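Local structure of AA9 family lytic polysaccharide monooxygenase B (Heterobasidion irregulare TC 32-1, 5NNS) at residues 158-162 and 163-167; 37-41 and 42-46. The protein oxidatively cleaves the glycosidic bonds of cellulose at C1, using a copper ion, a reducing agent and O2 or H2O2 as cosubstrate. All blocks are in the same frame, centred on the assembly; numbering follows the deposited sequence.

In the fold
Contact 2 comes first along the chain: residues 37-41 and 42-46 lie in the long loop between strands 12-15 and 63-66, where a type I turn folds the chain back on itself. Contact 1 follows much later, residues 158-162 and 163-167 closing the hairpin-like link from strand 147-157 to strand 165-176. The two are in series, neither enclosing nor crossing the other, yet they meet in space with centres about 11 Å apart. I39 N and F166 O probably form a hydrogen bond, P38 packs on Q165 and Y167, and T40 touches Q163. The early loop is thereby fastened to the start of the strand that brings Y167 to the copper.

Contact 1: residues 158-162 and 163-167; sequences IHTSN and QPQFY
H159 and Q165 meet with ring and amide planes nearly perpendicular, 85° apart. The amide oxygen OE1 of Q165 approaches the ring obliquely, 3.3 Å from CE1 of H159. Q165 suits this place because its extended chain carries the amide from the strand to the H159 ring and the Y167 hydroxyl; OE1 accepts a hydrogen bond from Y167 OH at 2.8 Å, the donor above the carbonyl plane. A leucine in place of Q165 would probably leave the Y167 hydroxyl without this acceptor and the H159 ring without the amide beside it. With CG set between the backbone N and the carbonyl carbon (chi1 58°), the H159 ring has water 1 over its centre, joining T160 N to Q163 O. T160 and Q163 run side by side, T160 CG2 to Q163 CB 4.0 Å, where the type II turn from T160 to Q163 is closed by Q163 N to T160 O (3.2 Å). Y167, H1 and H80 bind the copper; H159, stacked on H80, and Q165 probably bind O2, as in relatives. S161 OG bonds D205 of the glucan-binding surface. The loop containing the turn joins strand 147-157 to strand 165-176; at the latter's entry P164 packs on L156 and Q165 on A157.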
loop_
_atom_site.group_PDB
_atom_site.type_symbol
_atom_site.label_atom_id
_atom_site.label_comp_id
_atom_site.label_asym_id
_atom_site.label_seq_id
_atom_site.Cartn_x
_atom_site.Cartn_y
_atom_site.Cartn_z
ATOM N N ILE A 158 -5.756 -13.401 0.942
ATOM C CA ILE A 158 -6.383 -14.350 0.003
ATOM C C ILE A 158 -6.741 -15.690 0.670
ATOM O O ILE A 158 -6.745 -16.748 0.030
ATOM C CB ILE A 158 -5.494 -14.562 -1.252
ATOM C CG1 ILE A 158 -4.118 -15.145 -0.894
ATOM C CG2 ILE A 158 -5.333 -13.243 -1.989
ATOM C CD1 ILE A 158 -3.270 -15.479 -2.106
ATOM N N HIS A 159 -7.056 -15.609 1.959
ATOM C CA HIS A 159 -7.465 -16.750 2.771
ATOM C C HIS A 159 -8.904 -17.213 2.519
ATOM O O HIS A 159 -9.249 -18.337 2.894
ATOM C CB HIS A 159 -7.291 -16.440 4.268
ATOM C CG HIS A 159 -8.053 -15.238 4.727
ATOM N ND1 HIS A 159 -7.565 -13.955 4.594
ATOM C CD2 HIS A 159 -9.273 -15.119 5.298
ATOM C CE1 HIS A 159 -8.450 -13.097 5.070
ATOM N NE2 HIS A 159 -9.492 -13.780 5.508
ATOM N N THR A 160 -9.743 -16.353 1.934
ATOM C CA THR A 160 -11.115 -16.732 1.550
ATOM C C THR A 160 -11.172 -17.038 0.062
ATOM O O THR A 160 -10.857 -16.177 -0.756
ATOM C CB THR A 160 -12.121 -15.614 1.867
ATOM O OG1 THR A 160 -12.053 -15.321 3.258
ATOM C CG2 THR A 160 -13.550 -16.024 1.523
ATOM N N SER A 161 -11.587 -18.261 -0.268
ATOM C CA SER A 161 -11.664 -18.758 -1.650
ATOM C C SER A 161 -12.359 -17.806 -2.608
ATOM O O SER A 161 -13.538 -17.526 -2.451
ATOM C CB SER A 161 -12.415 -20.088 -1.685
ATOM O OG SER A 161 -11.733 -21.045 -0.908
ATOM N N ASN A 162 -11.605 -17.295 -3.578
ATOM C CA ASN A 162 -12.127 -16.450 -4.670
ATOM C C ASN A 162 -12.687 -15.072 -4.272
ATOM O O ASN A 162 -13.345 -14.427 -5.081
ATOM C CB ASN A 162 -13.143 -17.227 -5.521
ATOM C CG ASN A 162 -12.597 -18.556 -6.005
ATOM O OD1 ASN A 162 -12.942 -19.609 -5.465
ATOM N ND2 ASN A 162 -11.724 -18.513 -7.011
ATOM N N GLN A 163 -12.457 -14.656 -3.024
ATOM C CA GLN A 163 -12.786 -13.318 -2.553
ATOM C C GLN A 163 -11.473 -12.674 -2.115
ATOM O O GLN A 163 -10.948 -12.998 -1.042
ATOM C CB GLN A 163 -13.779 -13.345 -1.388
ATOM C CG GLN A 163 -14.308 -11.959 -1.016
ATOM C CD GLN A 163 -15.156 -11.955 0.241
ATOM O OE1 GLN A 163 -14.934 -11.151 1.143
ATOM N NE2 GLN A 163 -16.133 -12.853 0.306
ATOM N N PRO A 164 -10.918 -11.787 -2.956
ATOM C CA PRO A 164 -9.726 -11.047 -2.536
ATOM C C PRO A 164 -10.094 -9.969 -1.541
ATOM O O PRO A 164 -11.185 -9.420 -1.619
ATOM C CB PRO A 164 -9.218 -10.419 -3.836
ATOM C CG PRO A 164 -10.436 -10.296 -4.689
ATOM C CD PRO A 164 -11.278 -11.482 -4.358
ATOM N N GLN A 165 -9.199 -9.703 -0.599
ATOM C CA GLN A 165 -9.399 -8.664 0.392
ATOM C C GLN A 165 -8.223 -7.697 0.319
ATOM O O GLN A 165 -7.124 -8.002 0.798
ATOM C CB GLN A 165 -9.503 -9.281 1.772
ATOM C CG GLN A 165 -10.772 -10.095 1.967
ATOM C CD GLN A 165 -10.860 -10.717 3.345
ATOM O OE1 GLN A 165 -10.118 -10.358 4.264
ATOM N NE2 GLN A 165 -11.770 -11.664 3.493
ATOM N N PHE A 166 -8.469 -6.549 -0.307
ATOM C CA PHE A 166 -7.496 -5.482 -0.437
ATOM C C PHE A 166 -7.631 -4.534 0.750
ATOM O O PHE A 166 -8.736 -4.080 1.060
ATOM C CB PHE A 166 -7.732 -4.712 -1.737
ATOM C CG PHE A 166 -7.619 -5.562 -2.969
ATOM C CD1 PHE A 166 -6.392 -5.740 -3.591
ATOM C CD2 PHE A 166 -8.737 -6.190 -3.512
ATOM C CE1 PHE A 166 -6.281 -6.528 -4.729
ATOM C CE2 PHE A 166 -8.633 -6.970 -4.649
ATOM C CZ PHE A 166 -7.401 -7.143 -5.257
ATOM N N TYR A 167 -6.511 -4.254 1.416
ATOM C CA TYR A 167 -6.469 -3.322 2.548
ATOM C C TYR A 167 -5.429 -2.242 2.258
ATOM O O TYR A 167 -4.258 -2.405 2.614
ATOM C CB TYR A 167 -6.095 -4.045 3.830
ATOM C CG TYR A 167 -7.074 -5.093 4.294
ATOM C CD1 TYR A 167 -8.179 -4.746 5.064
ATOM C CD2 TYR A 167 -6.872 -6.437 3.997
ATOM C CE1 TYR A 167 -9.062 -5.710 5.515
ATOM C CE2 TYR A 167 -7.750 -7.408 4.437
ATOM C CZ TYR A 167 -8.835 -7.041 5.209
ATOM O OH TYR A 167 -9.722 -7.989 5.636
HETATM O O HOH W 1 -9.554 -13.564 1.300
#

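Contact 2: residues 37-41 and 42-46; sequences NPITD and PTDAS. With GOL (glycerol), chain F.
D41 to D44 form a type I beta turn, closed by the backbone bond from D44 N to D41 O (3.0 Å). P42 fits the second position because its ring fixes phi near the value needed there (-62°). The D41 carboxylate swings forward over the turn, CG anti to its own N (chi1 -177°), and OD1 takes two bonds from T43 on the same face of its plane: the backbone N at 3.1 Å, well above that plane, and the hydroxyl OG1 at 2.9 Å, on the syn side. This double grip limits rotation of the carboxylate, and the short threonine suits it by offering a hydroxyl close to its own N-H. D44, the last residue of the turn, starts an Asx turn: its OD1 accepts from S46 N at 2.8 Å through the anti lone pair. On the buried side, I39 crosses D44 at about a right angle, I39 CG2 against D44 CB at 3.6 Å. A glycerol, probably from the crystallisation liquor, bridges T40 and D44, its O1 donating to D44 OD2 (2.8 Å). With D41 OD2 and D44 OD2 5.4 Å apart, the two carboxylates probably give this bend a negative potential, tempered by the N-H and hydroxyl groups they accept from.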
loop_
_atom_site.group_PDB
_atom_site.type_symbol
_atom_site.label_atom_id
_atom_site.label_comp_id
_atom_site.label_asym_id
_atom_site.label_seq_id
_atom_site.Cartn_x
_atom_site.Cartn_y
_atom_site.Cartn_z
ATOM N N ASN A 37 -12.649 -2.887 7.311
ATOM C CA ASN A 37 -13.087 -3.860 6.309
ATOM C C ASN A 37 -12.274 -3.810 5.027
ATOM O O ASN A 37 -11.822 -2.734 4.613
ATOM C CB ASN A 37 -14.551 -3.620 5.910
ATOM C CG ASN A 37 -15.510 -3.709 7.079
ATOM O OD1 ASN A 37 -15.194 -4.278 8.120
ATOM N ND2 ASN A 37 -16.690 -3.144 6.906
ATOM N N PRO A 38 -12.120 -4.968 4.370
ATOM C CA PRO A 38 -11.424 -4.968 3.091
ATOM C C PRO A 38 -12.258 -4.371 1.959
ATOM O O PRO A 38 -13.491 -4.343 2.027
ATOM C CB PRO A 38 -11.188 -6.452 2.814
ATOM C CG PRO A 38 -12.282 -7.146 3.540
ATOM C CD PRO A 38 -12.545 -6.322 4.769
ATOM N N ILE A 39 -11.559 -3.887 0.943
ATOM C CA ILE A 39 -12.134 -3.657 -0.376
ATOM C C ILE A 39 -12.064 -5.006 -1.088
ATOM O O ILE A 39 -10.984 -5.580 -1.215
ATOM C CB ILE A 39 -11.364 -2.549 -1.130
ATOM C CG1 ILE A 39 -11.738 -1.195 -0.514
ATOM C CG2 ILE A 39 -11.652 -2.599 -2.633
ATOM C CD1 ILE A 39 -10.923 -0.014 -0.973
ATOM N N THR A 40 -13.217 -5.512 -1.522
ATOM C CA THR A 40 -13.333 -6.853 -2.123
ATOM C C THR A 40 -13.443 -6.859 -3.657
ATOM O O THR A 40 -13.254 -7.903 -4.282
ATOM C CB THR A 40 -14.546 -7.611 -1.540
ATOM O OG1 THR A 40 -15.732 -6.835 -1.730
ATOM C CG2 THR A 40 -14.360 -7.851 -0.044
ATOM N N ASP A 41 -13.772 -5.712 -4.254
ATOM C CA ASP A 41 -13.796 -5.572 -5.706
ATOM C C ASP A 41 -12.440 -5.015 -6.129
ATOM O O ASP A 41 -12.122 -3.882 -5.762
ATOM C CB ASP A 41 -14.923 -4.628 -6.134
ATOM C CG ASP A 41 -15.057 -4.499 -7.657
ATOM O OD1 ASP A 41 -14.288 -5.117 -8.432
ATOM O OD2 ASP A 41 -15.953 -3.742 -8.083
ATOM N N PRO A 42 -11.641 -5.788 -6.910
ATOM C CA PRO A 42 -10.336 -5.261 -7.334
ATOM C C PRO A 42 -10.413 -3.997 -8.204
ATOM O O PRO A 42 -9.431 -3.265 -8.274
ATOM C CB PRO A 42 -9.719 -6.426 -8.119
ATOM C CG PRO A 42 -10.877 -7.225 -8.587
ATOM C CD PRO A 42 -11.880 -7.133 -7.471
ATOM N N THR A 43 -11.561 -3.747 -8.840
ATOM C CA THR A 43 -11.792 -2.529 -9.634
ATOM C C THR A 43 -12.542 -1.411 -8.891
ATOM O O THR A 43 -12.974 -0.453 -9.525
ATOM C CB THR A 43 -12.582 -2.853 -10.925
ATOM O OG1 THR A 43 -13.906 -3.285 -10.588
ATOM C CG2 THR A 43 -11.894 -3.936 -11.726
ATOM N N ASP A 44 -12.697 -1.522 -7.568
ATOM C CA ASP A 44 -13.383 -0.491 -6.765
ATOM C C ASP A 44 -12.764 0.891 -7.021
ATOM O O ASP A 44 -11.537 1.027 -7.084
ATOM C CB ASP A 44 -13.305 -0.844 -5.273
ATOM C CG ASP A 44 -14.213 0.016 -4.398
ATOM O OD1 ASP A 44 -13.979 1.229 -4.279
ATOM O OD2 ASP A 44 -15.146 -0.537 -3.784
ATOM N N ALA A 45 -13.615 1.905 -7.173
ATOM C CA ALA A 45 -13.158 3.282 -7.451
ATOM C C ALA A 45 -12.223 3.854 -6.364
ATOM O O ALA A 45 -11.332 4.648 -6.669
ATOM C CB ALA A 45 -14.353 4.204 -7.658
ATOM N N SER A 46 -12.425 3.430 -5.115
ATOM C CA SER A 46 -11.644 3.901 -3.963
ATOM C C SER A 46 -10.490 2.970 -3.538
ATOM O O SER A 46 -9.971 3.093 -2.426
ATOM C CB SER A 46 -12.594 4.108 -2.780
ATOM O OG SER A 46 -13.596 5.056 -3.106
HETATM C C1 GOL F . -16.622 -3.162 -2.671
HETATM O O1 GOL F . -15.191 -3.121 -2.770
HETATM C C2 GOL F . -17.084 -2.891 -1.240
HETATM O O2 GOL F . -16.355 -1.806 -0.649
HETATM C C3 GOL F . -16.911 -4.140 -0.387
HETATM O O3 GOL F . -15.527 -4.485 -0.347
#